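PDB 6AU1: putative hemin storage protein from Bordetella bronchiseptica, which cleaves deacetylated poly-beta-1,6-N-acetylglucosamine through its glycoside hydrolase domain, the part present here, and can thereby disrupt bacterial biofilms. Local coordinates for residues Q11-L14 / D15-Y18; D21-Q24 / Q25-N28; G30-I33 / D34-D38; A72-F75 / N76-A79; P336-F339 / I340-H343. All blocks are in the same frame, centred on the assembly; numbering follows the deposited sequence.

Contact 1 of 5, residues Q11-L14 / D15-Y18. With SO4 (sulfate ion), chain C.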
loop_
_atom_site.group_PDB
_atom_site.type_symbol
_atom_site.label_atom_id
_atom_site.label_comp_id
_atom_site.label_asym_id
_atom_site.label_seq_id
_atom_site.Cartn_x
_atom_site.Cartn_y
_atom_site.Cartn_z
ATOM N N GLN A 11 1.022 -10.438 -2.710
ATOM C CA GLN A 11 0.022 -9.393 -2.925
ATOM C C GLN A 11 -0.745 -9.697 -4.211
ATOM O O GLN A 11 -0.153 -10.001 -5.244
ATOM C CB GLN A 11 0.679 -8.017 -2.975
ATOM C CG GLN A 11 -0.314 -6.850 -3.052
ATOM C CD GLN A 11 0.346 -5.526 -2.721
ATOM O OE1 GLN A 11 1.117 -5.431 -1.772
ATOM N NE2 GLN A 11 0.045 -4.501 -3.496
ATOM N N VAL A 12 -2.069 -9.615 -4.131
ATOM C CA VAL A 12 -2.940 -10.125 -5.189
ATOM C C VAL A 12 -3.942 -9.086 -5.672
ATOM O O VAL A 12 -4.615 -8.439 -4.860
ATOM C CB VAL A 12 -3.712 -11.364 -4.687
ATOM C CG1 VAL A 12 -4.787 -11.790 -5.681
ATOM C CG2 VAL A 12 -2.736 -12.517 -4.399
ATOM N N ASP A 13 -4.047 -8.941 -6.997
ATOM C CA ASP A 13 -5.004 -8.026 -7.607
ATOM C C ASP A 13 -6.350 -8.692 -7.812
ATOM O O ASP A 13 -6.431 -9.698 -8.509
ATOM C CB ASP A 13 -4.494 -7.531 -8.968
ATOM C CG ASP A 13 -3.182 -6.817 -8.864
ATOM O OD1 ASP A 13 -3.186 -5.655 -8.393
ATOM O OD2 ASP A 13 -2.148 -7.406 -9.263
ATOM N N LEU A 14 -7.403 -8.139 -7.214
ATOM C CA LEU A 14 -8.756 -8.566 -7.578
ATOM C C LEU A 14 -9.063 -8.159 -9.019
ATOM O O LEU A 14 -9.966 -8.721 -9.648
ATOM C CB LEU A 14 -9.800 -7.975 -6.637
ATOM C CG LEU A 14 -10.479 -8.997 -5.722
ATOM C CD1 LEU A 14 -9.438 -9.777 -4.996
ATOM C CD2 LEU A 14 -11.437 -8.355 -4.735
ATOM N N ASP A 15 -8.340 -7.163 -9.536
ATOM C CA ASP A 15 -8.479 -6.791 -10.944
ATOM C C ASP A 15 -8.113 -7.968 -11.863
ATOM O O ASP A 15 -8.567 -8.027 -12.998
ATOM C CB ASP A 15 -7.608 -5.572 -11.294
ATOM C CG ASP A 15 -8.064 -4.297 -10.598
ATOM O OD1 ASP A 15 -9.266 -4.181 -10.274
ATOM O OD2 ASP A 15 -7.215 -3.402 -10.391
ATOM N N TYR A 16 -7.295 -8.897 -11.367
ATOM C CA TYR A 16 -6.924 -10.081 -12.149
ATOM C C TYR A 16 -7.987 -11.178 -12.054
ATOM O O TYR A 16 -8.088 -12.032 -12.939
ATOM C CB TYR A 16 -5.588 -10.674 -11.680
ATOM C CG TYR A 16 -4.301 -9.979 -12.102
ATOM C CD1 TYR A 16 -4.291 -8.701 -12.658
ATOM C CD2 TYR A 16 -3.071 -10.623 -11.921
ATOM C CE1 TYR A 16 -3.093 -8.086 -13.017
ATOM C CE2 TYR A 16 -1.870 -10.013 -12.286
ATOM C CZ TYR A 16 -1.887 -8.752 -12.825
ATOM O OH TYR A 16 -0.686 -8.165 -13.180
ATOM N N ILE A 17 -8.746 -11.170 -10.965
ATOM C CA ILE A 17 -9.798 -12.170 -10.740
ATOM C C ILE A 17 -11.082 -11.787 -11.468
ATOM O O ILE A 17 -11.741 -12.635 -12.093
ATOM C CB ILE A 17 -10.109 -12.330 -9.236
ATOM C CG1 ILE A 17 -8.839 -12.720 -8.467
ATOM C CG2 ILE A 17 -11.274 -13.324 -9.013
ATOM C CD1 ILE A 17 -9.013 -12.763 -6.960
ATOM N N TYR A 18 -11.449 -10.510 -11.358
ATOM C CA TYR A 18 -12.703 -10.007 -11.931
ATOM C C TYR A 18 -12.898 -10.402 -13.391
ATOM O O TYR A 18 -11.963 -10.326 -14.187
ATOM C CB TYR A 18 -12.771 -8.469 -11.827
ATOM C CG TYR A 18 -13.991 -7.933 -12.547
ATOM C CD1 TYR A 18 -15.246 -8.035 -11.973
ATOM C CD2 TYR A 18 -13.895 -7.384 -13.822
ATOM C CE1 TYR A 18 -16.381 -7.581 -12.633
ATOM C CE2 TYR A 18 -15.027 -6.925 -14.492
ATOM C CZ TYR A 18 -16.263 -7.027 -13.890
ATOM O OH TYR A 18 -17.399 -6.582 -14.541
HETATM S S SO4 C . -16.373 -3.611 -16.150
HETATM O O1 SO4 C . -16.493 -3.340 -14.719
HETATM O O2 SO4 C . -14.975 -3.496 -16.560
HETATM O O3 SO4 C . -17.174 -2.628 -16.890
HETATM O O4 SO4 C . -16.847 -4.958 -16.451
HETATM O O HOH W 1 -4.381 -3.762 -10.199
HETATM O O HOH W 2 -0.370 -5.823 -10.950
#
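The carbonyl oxygen of Leu14 is gripped twice: Tyr18 N reaches Leu14 O at 2.9 Å in a nearly straight bond, while Ile17 N makes a weaker, bent bond to the same oxygen. The result is a short helical turn, 14-17, directly after strand 8-12 of the TIM-barrel-type glycoside hydrolase domain. Tyr16 N adds a bond to Asp13 O at 3.1 Å.

Asp13 and Tyr16 run side by side in the same direction. Asp13 CB makes a CH-pi contact over the Tyr16 ring, and Asp13 OD2 stands 3.8 Å above the same ring plane, over its centre; carboxylate and ring planes are turned 46° apart. Both side chains place CG beside their own backbone N (chi1 -59° for Asp13, -77° for Tyr16), which sets them alongside one another. One water joins Asp13 OD1 to Asp15 OD2, and another joins Asp13 OD2 to Tyr16 OH. Outside the turn, Tyr335 OH holds Asp13 OD1, while Tyr62, Asp51 and Gln47 hold the carboxylate of Asp15.

On the apolar side Leu14 CD1 meets Ile17 CD1 at 3.6 Å. At the far end Tyr18 OH donates to sulfate O4 at 2.6 Å, an ion also bound by Arg71 NH2.

Contact 2 of 5, residues D21-Q24 / Q25-N28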
loop_
_atom_site.group_PDB
_atom_site.type_symbol
_atom_site.label_atom_id
_atom_site.label_comp_id
_atom_site.label_asym_id
_atom_site.label_seq_id
_atom_site.Cartn_x
_atom_site.Cartn_y
_atom_site.Cartn_z
ATOM N N ASP A 21 -17.898 -12.309 -17.014
ATOM C CA ASP A 21 -18.445 -13.662 -17.029
ATOM C C ASP A 21 -18.159 -14.288 -15.659
ATOM O O ASP A 21 -17.014 -14.601 -15.349
ATOM C CB ASP A 21 -17.823 -14.471 -18.182
ATOM C CG ASP A 21 -18.181 -15.954 -18.150
ATOM O OD1 ASP A 21 -18.977 -16.385 -17.289
ATOM O OD2 ASP A 21 -17.667 -16.694 -19.021
ATOM N N PRO A 22 -19.202 -14.457 -14.830
ATOM C CA PRO A 22 -18.969 -14.938 -13.461
ATOM C C PRO A 22 -18.365 -16.347 -13.426
ATOM O O PRO A 22 -17.712 -16.722 -12.444
ATOM C CB PRO A 22 -20.373 -14.913 -12.831
ATOM C CG PRO A 22 -21.317 -15.002 -13.991
ATOM C CD PRO A 22 -20.639 -14.278 -15.125
ATOM N N GLU A 23 -18.549 -17.118 -14.487
ATOM C CA GLU A 23 -17.992 -18.463 -14.502
ATOM C C GLU A 23 -16.490 -18.413 -14.786
ATOM O O GLU A 23 -15.722 -19.177 -14.205
ATOM C CB GLU A 23 -18.713 -19.348 -15.516
ATOM C CG GLU A 23 -18.731 -20.820 -15.130
ATOM C CD GLU A 23 -19.341 -21.076 -13.749
ATOM O OE1 GLU A 23 -20.278 -20.341 -13.341
ATOM O OE2 GLU A 23 -18.878 -22.021 -13.071
ATOM N N GLN A 24 -16.067 -17.503 -15.661
ATOM C CA GLN A 24 -14.630 -17.265 -15.849
ATOM C C GLN A 24 -13.996 -16.709 -14.576
ATOM O O GLN A 24 -12.866 -17.059 -14.222
ATOM C CB GLN A 24 -14.388 -16.305 -17.013
ATOM C CG GLN A 24 -12.907 -16.099 -17.319
ATOM C CD GLN A 24 -12.234 -17.389 -17.739
ATOM O OE1 GLN A 24 -12.741 -18.112 -18.603
ATOM N NE2 GLN A 24 -11.094 -17.700 -17.117
ATOM N N GLN A 25 -14.730 -15.837 -13.892
ATOM C CA GLN A 25 -14.265 -15.267 -12.641
ATOM C C GLN A 25 -14.046 -16.383 -11.612
ATOM O O GLN A 25 -13.070 -16.370 -10.870
ATOM C CB GLN A 25 -15.271 -14.232 -12.133
ATOM C CG GLN A 25 -14.798 -13.426 -10.934
ATOM C CD GLN A 25 -15.783 -12.333 -10.581
ATOM O OE1 GLN A 25 -15.818 -11.288 -11.230
ATOM N NE2 GLN A 25 -16.615 -12.585 -9.572
ATOM N N ASN A 26 -14.955 -17.354 -11.576
ATOM C CA ASN A 26 -14.808 -18.482 -10.668
ATOM C C ASN A 26 -13.578 -19.324 -11.005
ATOM O O ASN A 26 -12.850 -19.772 -10.115
ATOM C CB ASN A 26 -16.062 -19.359 -10.697
ATOM C CG ASN A 26 -15.931 -20.579 -9.806
ATOM O OD1 ASN A 26 -15.966 -20.468 -8.584
ATOM N ND2 ASN A 26 -15.761 -21.739 -10.411
ATOM N N ARG A 27 -13.351 -19.547 -12.293
ATOM C CA ARG A 27 -12.182 -20.318 -12.709
ATOM C C ARG A 27 -10.900 -19.586 -12.320
ATOM O O ARG A 27 -9.940 -20.209 -11.862
ATOM C CB ARG A 27 -12.219 -20.593 -14.213
ATOM C CG ARG A 27 -13.261 -21.641 -14.591
ATOM C CD ARG A 27 -13.101 -22.101 -16.024
ATOM N NE ARG A 27 -13.569 -21.098 -16.972
ATOM C CZ ARG A 27 -14.832 -20.985 -17.367
ATOM N NH1 ARG A 27 -15.751 -21.814 -16.886
ATOM N NH2 ARG A 27 -15.181 -20.042 -18.235
ATOM N N ASN A 28 -10.897 -18.263 -12.492
ATOM C CA ASN A 28 -9.769 -17.438 -12.075
ATOM C C ASN A 28 -9.486 -17.613 -10.586
ATOM O O ASN A 28 -8.348 -17.873 -10.177
ATOM C CB ASN A 28 -10.038 -15.955 -12.372
ATOM C CG ASN A 28 -10.106 -15.651 -13.861
ATOM O OD1 ASN A 28 -9.724 -16.476 -14.708
ATOM N ND2 ASN A 28 -10.586 -14.449 -14.194
HETATM O O HOH W 3 -17.619 -19.371 -19.210
#
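The guanidinium of Arg27 lies flat above the backbone of the preceding turn: Glu23 O sits 3.7 Å from the plane of that guanidinium, over its centre, and Gln24 N lies beneath the same face, offset toward the rim. At its edge, in plane, are Gln24 OE1 and a water. Arg27 NH2 donates to Gln24 OE1 at 3.1 Å, entering from above the amide plane of Gln24, the two groups being turned 72° apart. The amide also uses its other end: Gln24 NE2 donates to Asn28 OD1 at 3.0 Å, with the acceptor close to the amide plane of Gln24. Gln24 thus links Arg27 and Asn28, and two bonds restrict the rotation of its amide. A bend at chi2 (62°), after CG has swung away from the backbone N, turns the amide forward along the helix, toward Arg27 and Asn28.

Asp21 is the N-cap of helix 22-39. Its OD1 accepts from Glu23 N at 2.9 Å, while OD2 and Arg27 NH2 share the edge water, each 2.7 Å from it. Asp21 OD2 and Arg27 NH2 themselves stay 4.2 Å apart, opposite charges near each other without a direct salt bridge. The backbone ladder of the helix starts with Gln25 N bonded to Asp21 O.

The polar cluster lies on the outer surface, while the other flank of these first two turns faces the protein: Asn28 ND2 donates to Ile17 O in helix 14-17, Gln25 OE1 accepts from Asp19 N, and Gln25 also rests on Leu74, just before helix 75-86.

Contact 3 of 5, residues G30-I33 / D34-D38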
loop_
_atom_site.group_PDB
_atom_site.type_symbol
_atom_site.label_atom_id
_atom_site.label_comp_id
_atom_site.label_asym_id
_atom_site.label_seq_id
_atom_site.Cartn_x
_atom_site.Cartn_y
_atom_site.Cartn_z
ATOM N N GLY A 30 -10.383 -20.054 -8.648
ATOM C CA GLY A 30 -9.904 -21.407 -8.421
ATOM C C GLY A 30 -8.400 -21.538 -8.621
ATOM O O GLY A 30 -7.719 -22.199 -7.837
ATOM N N GLN A 31 -7.876 -20.899 -9.664
ATOM C CA GLN A 31 -6.443 -20.971 -9.951
ATOM C C GLN A 31 -5.632 -20.279 -8.864
ATOM O O GLN A 31 -4.554 -20.752 -8.486
ATOM C CB GLN A 31 -6.125 -20.347 -11.309
ATOM C CG GLN A 31 -6.566 -21.187 -12.499
ATOM C CD GLN A 31 -6.010 -20.657 -13.810
ATOM O OE1 GLN A 31 -6.285 -19.521 -14.199
ATOM N NE2 GLN A 31 -5.208 -21.472 -14.489
ATOM N N LEU A 32 -6.152 -19.162 -8.365
ATOM C CA LEU A 32 -5.483 -18.443 -7.285
ATOM C C LEU A 32 -5.418 -19.303 -6.027
ATOM O O LEU A 32 -4.348 -19.470 -5.429
ATOM C CB LEU A 32 -6.195 -17.121 -6.989
ATOM C CG LEU A 32 -5.724 -16.411 -5.720
ATOM C CD1 LEU A 32 -4.267 -15.955 -5.857
ATOM C CD2 LEU A 32 -6.639 -15.239 -5.371
ATOM N N ILE A 33 -6.561 -19.863 -5.637
ATOM C CA ILE A 33 -6.635 -20.657 -4.421
ATOM C C ILE A 33 -5.655 -21.824 -4.482
ATOM O O ILE A 33 -4.943 -22.096 -3.509
ATOM C CB ILE A 33 -8.065 -21.198 -4.170
ATOM C CG1 ILE A 33 -9.071 -20.048 -4.014
ATOM C CG2 ILE A 33 -8.090 -22.107 -2.954
ATOM C CD1 ILE A 33 -8.667 -18.975 -3.001
ATOM N N ASP A 34 -5.601 -22.500 -5.626
ATOM C CA ASP A 34 -4.687 -23.632 -5.786
ATOM C C ASP A 34 -3.225 -23.229 -5.597
ATOM O O ASP A 34 -2.454 -23.950 -4.956
ATOM C CB ASP A 34 -4.857 -24.286 -7.156
ATOM C CG ASP A 34 -6.144 -25.077 -7.268
ATOM O OD1 ASP A 34 -6.773 -25.342 -6.222
ATOM O OD2 ASP A 34 -6.522 -25.439 -8.402
ATOM N N ARG A 35 -2.843 -22.094 -6.170
ATOM C CA ARG A 35 -1.472 -21.612 -6.049
ATOM C C ARG A 35 -1.138 -21.214 -4.618
ATOM O O ARG A 35 -0.046 -21.500 -4.130
ATOM C CB ARG A 35 -1.236 -20.420 -6.981
ATOM C CG ARG A 35 -1.052 -20.803 -8.434
ATOM C CD ARG A 35 -1.114 -19.562 -9.328
ATOM N NE ARG A 35 -0.065 -18.586 -9.032
ATOM C CZ ARG A 35 1.197 -18.716 -9.437
ATOM N NH1 ARG A 35 1.567 -19.785 -10.130
ATOM N NH2 ARG A 35 2.099 -17.785 -9.139
ATOM N N MET A 36 -2.070 -20.549 -3.942
ATOM C CA MET A 36 -1.803 -20.130 -2.567
ATOM C C MET A 36 -1.773 -21.318 -1.602
ATOM O O MET A 36 -0.993 -21.326 -0.645
ATOM C CB MET A 36 -2.827 -19.084 -2.120
ATOM C CG MET A 36 -2.741 -17.760 -2.909
ATOM S SD MET A 36 -1.114 -16.956 -2.864
ATOM C CE MET A 36 -0.372 -17.498 -4.401
ATOM N N LYS A 37 -2.599 -22.333 -1.853
ATOM C CA LYS A 37 -2.555 -23.539 -1.033
ATOM C C LYS A 37 -1.184 -24.193 -1.177
ATOM O O LYS A 37 -0.592 -24.651 -0.197
ATOM C CB LYS A 37 -3.683 -24.505 -1.431
ATOM C CG LYS A 37 -3.707 -25.820 -0.679
ATOM C CD LYS A 37 -5.036 -26.557 -0.882
ATOM C CE LYS A 37 -5.429 -26.622 -2.355
ATOM N NZ LYS A 37 -6.671 -27.426 -2.575
ATOM N N ASP A 38 -0.664 -24.179 -2.400
ATOM C CA ASP A 38 0.615 -24.804 -2.720
ATOM C C ASP A 38 1.797 -24.029 -2.140
ATOM O O ASP A 38 2.736 -24.609 -1.588
ATOM C CB ASP A 38 0.751 -24.921 -4.242
ATOM C CG ASP A 38 2.011 -25.645 -4.667
ATOM O OD1 ASP A 38 2.526 -26.467 -3.880
ATOM O OD2 ASP A 38 2.479 -25.397 -5.799
#
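Residues 30-33 and 34-38 are consecutive turns of helix 22-39, joined by an unbroken run of i to i+4 bonds: Asp34 N to Gly30 O, Arg35 N to Gln31 O, Met36 N to Leu32 O at 2.9 Å, and Lys37 N to Ile33 O, also 2.9 Å. Asp38 N continues the series to Asp34 O.

Among the side chains, the direct apolar touch is Leu32 CD1 on Met36 CG at 3.8 Å, the two chains crossing obliquely. Leu32 sends CG away from its backbone N (chi1 170°) and bends at chi2, which brings a methyl group forward along the helix. Met36 keeps CG beside its own N, close enough that the CG lies 3.4 Å from Leu32 O, before the chain turns at chi2 and chi3. On the outer side Asp34 folds back over the preceding turn, its CG 3.3 Å from Gly30 O, and the CB of Lys37 covers Ile33 O at 3.4 Å.

Arg35 lays its aliphatic part along the helix, CG 3.5 Å from Gln31 O, and then bends at chi3 to carry the guanidinium off to Asp337, with which NH2 forms a salt bridge, and to Pro344 O. Asp38 OD1 is likewise paired with Arg350 of helix 346-353.

Leu32 and Met36 look toward strand 8-12, meeting Val12 and Val10, and Ile33 toward helix 75-86, whereas Asp34 and Lys37 are exposed. This two-sided pattern belongs to an amphipathic barrel helix, here the crossover of a beta-alpha-beta unit between parallel strands 8-12 and 43-47.

Contact 4 of 5, residues A72-F75 / N76-A79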
loop_
_atom_site.group_PDB
_atom_site.type_symbol
_atom_site.label_atom_id
_atom_site.label_comp_id
_atom_site.label_asym_id
_atom_site.label_seq_id
_atom_site.Cartn_x
_atom_site.Cartn_y
_atom_site.Cartn_z
ATOM N N ALA A 72 -17.733 -5.284 -8.363
ATOM C CA ALA A 72 -18.192 -6.651 -8.132
ATOM C C ALA A 72 -18.162 -6.883 -6.640
ATOM O O ALA A 72 -17.301 -6.336 -5.949
ATOM C CB ALA A 72 -17.309 -7.670 -8.854
ATOM N N ASP A 73 -19.084 -7.695 -6.132
ATOM C CA ASP A 73 -19.048 -8.038 -4.713
ATOM C C ASP A 73 -18.102 -9.216 -4.534
ATOM O O ASP A 73 -18.533 -10.375 -4.527
ATOM C CB ASP A 73 -20.452 -8.378 -4.197
ATOM C CG ASP A 73 -20.541 -8.361 -2.684
ATOM O OD1 ASP A 73 -19.488 -8.290 -2.012
ATOM O OD2 ASP A 73 -21.676 -8.429 -2.158
ATOM N N LEU A 74 -16.811 -8.924 -4.389
ATOM C CA LEU A 74 -15.806 -9.951 -4.617
ATOM C C LEU A 74 -14.824 -10.099 -3.466
ATOM O O LEU A 74 -14.306 -11.189 -3.236
ATOM C CB LEU A 74 -15.048 -9.637 -5.917
ATOM C CG LEU A 74 -14.052 -10.644 -6.479
ATOM C CD1 LEU A 74 -14.701 -12.004 -6.672
ATOM C CD2 LEU A 74 -13.517 -10.114 -7.818
ATOM N N PHE A 75 -14.529 -9.009 -2.757
ATOM C CA PHE A 75 -13.506 -9.098 -1.714
ATOM C C PHE A 75 -13.877 -10.113 -0.623
ATOM O O PHE A 75 -13.043 -10.938 -0.227
ATOM C CB PHE A 75 -13.236 -7.736 -1.062
ATOM C CG PHE A 75 -12.171 -7.801 -0.004
ATOM C CD1 PHE A 75 -10.834 -7.722 -0.355
ATOM C CD2 PHE A 75 -12.504 -8.009 1.330
ATOM C CE1 PHE A 75 -9.828 -7.802 0.618
ATOM C CE2 PHE A 75 -11.517 -8.109 2.309
ATOM C CZ PHE A 75 -10.173 -8.009 1.953
ATOM N N ASN A 76 -15.111 -10.056 -0.128
ATOM C CA ASN A 76 -15.496 -10.952 0.960
ATOM C C ASN A 76 -15.320 -12.421 0.568
ATOM O O ASN A 76 -14.806 -13.225 1.352
ATOM C CB ASN A 76 -16.949 -10.697 1.409
ATOM C CG ASN A 76 -17.981 -11.113 0.361
ATOM O OD1 ASN A 76 -17.892 -10.722 -0.805
ATOM N ND2 ASN A 76 -18.968 -11.927 0.778
ATOM N N ARG A 77 -15.728 -12.784 -0.643
ATOM C CA ARG A 77 -15.709 -14.208 -0.976
ATOM C C ARG A 77 -14.289 -14.703 -1.297
ATOM O O ARG A 77 -13.950 -15.836 -0.980
ATOM C CB ARG A 77 -16.682 -14.511 -2.118
ATOM C CG ARG A 77 -16.249 -14.039 -3.486
ATOM C CD ARG A 77 -17.483 -13.699 -4.347
ATOM N NE ARG A 77 -18.576 -14.678 -4.237
ATOM C CZ ARG A 77 -18.753 -15.717 -5.051
ATOM N NH1 ARG A 77 -17.900 -15.944 -6.042
ATOM N NH2 ARG A 77 -19.790 -16.534 -4.876
ATOM N N VAL A 78 -13.443 -13.844 -1.854
ATOM C CA VAL A 78 -12.059 -14.241 -2.110
ATOM C C VAL A 78 -11.308 -14.339 -0.790
ATOM O O VAL A 78 -10.527 -15.269 -0.580
ATOM C CB VAL A 78 -11.361 -13.271 -3.066
ATOM C CG1 VAL A 78 -9.893 -13.647 -3.256
ATOM C CG2 VAL A 78 -12.106 -13.269 -4.416
ATOM N N ALA A 79 -11.576 -13.407 0.117
ATOM C CA ALA A 79 -10.954 -13.458 1.440
ATOM C C ALA A 79 -11.356 -14.739 2.172
ATOM O O ALA A 79 -10.504 -15.430 2.737
ATOM C CB ALA A 79 -11.339 -12.231 2.260
HETATM O O HOH W 4 -16.963 -7.893 -0.813
#
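With CG trans to its backbone N (chi1 -179°), the ring of Phe75 reaches forward beside the next helical turn, where Ala79 CB sits over one face, 4.1 Å from Phe75 CE2. Leu74 takes the same first torsion and then bends at chi2 (55°), which carries Leu74 CD1 to 3.7 Å from Val78 CG2 as the two side chains slant past each other. The aliphatic chain of Arg77 runs back along the loop: Arg77 CD lies 3.5 Å from Asp73 O and touches Leu74 CD1.

These contacts lie at the start of helix 75-86. Leu74 occupies the N-cap position, and the first bonds of the helix follow it, Val78 N to Leu74 O at 3.1 Å and Ala79 N to Phe75 O at 2.9 Å. Just upstream, Asp73 is the centre of an inverse gamma turn that brings the chain into the cap. A water links its carboxylate to the opening turn, standing 2.8 Å from Asp73 OD1 and accepting from Asn76 N at 2.9 Å; a first-turn N-H is thereby satisfied through solvent.

In the TIM-barrel-type fold, the buried flank packs against the neighbouring strand and helix: Leu74 and Val78 meet helix 14-17, and Ala79 leans on Val90 of strand 89-94. The Phe75 ring also packs against Leu14 and against Ala92 in the same strand.

Contact 5 of 5, residues P336-F339 / I340-H343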
loop_
_atom_site.group_PDB
_atom_site.type_symbol
_atom_site.label_atom_id
_atom_site.label_comp_id
_atom_site.label_asym_id
_atom_site.label_seq_id
_atom_site.Cartn_x
_atom_site.Cartn_y
_atom_site.Cartn_z
ATOM N N PRO A 336 3.013 -8.794 -8.485
ATOM C CA PRO A 336 1.700 -9.412 -8.317
ATOM C C PRO A 336 1.746 -10.918 -8.538
ATOM O O PRO A 336 2.723 -11.436 -9.084
ATOM C CB PRO A 336 0.878 -8.741 -9.421
ATOM C CG PRO A 336 1.899 -8.669 -10.571
ATOM C CD PRO A 336 3.283 -8.512 -9.909
ATOM N N ASP A 337 0.700 -11.616 -8.130
ATOM C CA ASP A 337 0.581 -13.014 -8.509
ATOM C C ASP A 337 -0.223 -13.110 -9.799
ATOM O O ASP A 337 -1.405 -12.737 -9.844
ATOM C CB ASP A 337 -0.070 -13.833 -7.403
ATOM C CG ASP A 337 0.121 -15.319 -7.615
ATOM O OD1 ASP A 337 1.273 -15.771 -7.483
ATOM O OD2 ASP A 337 -0.858 -16.009 -7.962
ATOM N N ASP A 338 0.425 -13.582 -10.860
ATOM C CA ASP A 338 -0.257 -13.776 -12.136
ATOM C C ASP A 338 -0.715 -15.222 -12.194
ATOM O O ASP A 338 -0.095 -16.061 -12.859
ATOM C CB ASP A 338 0.677 -13.432 -13.305
ATOM C CG ASP A 338 -0.034 -13.381 -14.647
ATOM O OD1 ASP A 338 -1.238 -13.707 -14.730
ATOM O OD2 ASP A 338 0.638 -13.029 -15.639
ATOM N N PHE A 339 -1.792 -15.518 -11.473
ATOM C CA PHE A 339 -2.204 -16.908 -11.276
ATOM C C PHE A 339 -2.703 -17.576 -12.554
ATOM O O PHE A 339 -2.618 -18.797 -12.691
ATOM C CB PHE A 339 -3.277 -16.995 -10.179
ATOM C CG PHE A 339 -4.304 -15.910 -10.249
ATOM C CD1 PHE A 339 -5.432 -16.064 -11.033
ATOM C CD2 PHE A 339 -4.133 -14.724 -9.540
ATOM C CE1 PHE A 339 -6.380 -15.066 -11.115
ATOM C CE2 PHE A 339 -5.084 -13.720 -9.622
ATOM C CZ PHE A 339 -6.206 -13.900 -10.406
ATOM N N ILE A 340 -3.209 -16.792 -13.498
ATOM C CA ILE A 340 -3.682 -17.371 -14.750
ATOM C C ILE A 340 -2.516 -17.830 -15.636
ATOM O O ILE A 340 -2.611 -18.847 -16.326
ATOM C CB ILE A 340 -4.565 -16.376 -15.522
ATOM C CG1 ILE A 340 -5.773 -15.977 -14.670
ATOM C CG2 ILE A 340 -5.034 -16.978 -16.839
ATOM C CD1 ILE A 340 -6.829 -15.200 -15.426
ATOM N N ALA A 341 -1.410 -17.095 -15.609
ATOM C CA ALA A 341 -0.251 -17.461 -16.429
ATOM C C ALA A 341 0.770 -18.281 -15.644
ATOM O O ALA A 341 1.866 -18.557 -16.140
ATOM C CB ALA A 341 0.407 -16.216 -16.998
ATOM N N ASN A 342 0.404 -18.661 -14.422
ATOM C CA ASN A 342 1.284 -19.407 -13.529
ATOM C C ASN A 342 2.611 -18.700 -13.319
ATOM O O ASN A 342 3.679 -19.313 -13.388
ATOM C CB ASN A 342 1.518 -20.823 -14.063
ATOM C CG ASN A 342 0.230 -21.612 -14.188
ATOM O OD1 ASN A 342 -0.086 -22.147 -15.252
ATOM N ND2 ASN A 342 -0.530 -21.674 -13.100
ATOM N N HIS A 343 2.542 -17.397 -13.077
ATOM C CA HIS A 343 3.736 -16.637 -12.797
ATOM C C HIS A 343 3.595 -15.788 -11.535
ATOM O O HIS A 343 2.618 -15.066 -11.386
ATOM C CB HIS A 343 4.107 -15.743 -13.962
ATOM C CG HIS A 343 5.452 -15.128 -13.794
ATOM N ND1 HIS A 343 5.663 -14.033 -12.985
ATOM C CD2 HIS A 343 6.670 -15.506 -14.248
ATOM C CE1 HIS A 343 6.949 -13.737 -12.982
ATOM N NE2 HIS A 343 7.582 -14.614 -13.742
HETATM O O HOH W 5 3.644 -11.847 -12.096
HETATM O O HOH W 6 -3.466 -13.853 -13.450
#
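The Asp338 carboxylate and the Ala341 methyl lie on one flank of a tight reversal, Asp338 OD2 3.5 Å from Ala341 CB, while on another the Ile340 side chain slants past the Phe339 ring. Phe339 CG sits between its own N and carbonyl carbon (chi1 42°), which puts CD1 and CE1 of that ring each 3.7 Å from Ile340 CG1. A water stands over the centre of one ring face, and Asp337 OD2 lies at the ring edge, in plane; Asp337 OD1 accepts from Tyr334 OH and forms a salt bridge with Arg35 NH2.

The backbone closes the turn. Asp338 N donates to His343 O at 2.7 Å and His343 N returns a nearly straight bond to Asp338 O at 3.0 Å, a single antiparallel bridge. Asn342 and His343 both face Asp338 in a G1 beta bulge, Asn342 taking left-handed backbone angles. The imidazole of His343 swings out from the bridge, and a second water contacts its ND1 and Pro336 O.

Asp338 OD1 accepts from the water over the ring at 2.6 Å, and that water takes the N-H of Ile340 at 3.0 Å. Within the turn, backbone bonds and bridging water join the two segments, while Asp337 ties the loop to Arg35 and Tyr334.

Overall arrangement
From the N terminus, contact 1 closes the short turn leaving strand 8-12. Contact 2 opens the long helix 22-39, and contact 3 continues it two turns on. Contact 4 starts helix 75-86, after strand 43-47 and its long loop; contact 5 reverses the chain between the final strand, 332-335, and helix 346-353. All five are local and follow one another in series, so none nests in or crosses another. In space they gather on one flank of the barrel. Contact 1 touches the other four, with Ile17 packed among Leu32, Val78 and Phe339. Contact 5 brings the loop after strand 332-335 against the N-terminal helices, where the last strand pairs with the first, while contacts 4 and 5 remain about 8 Å apart at their nearest atoms.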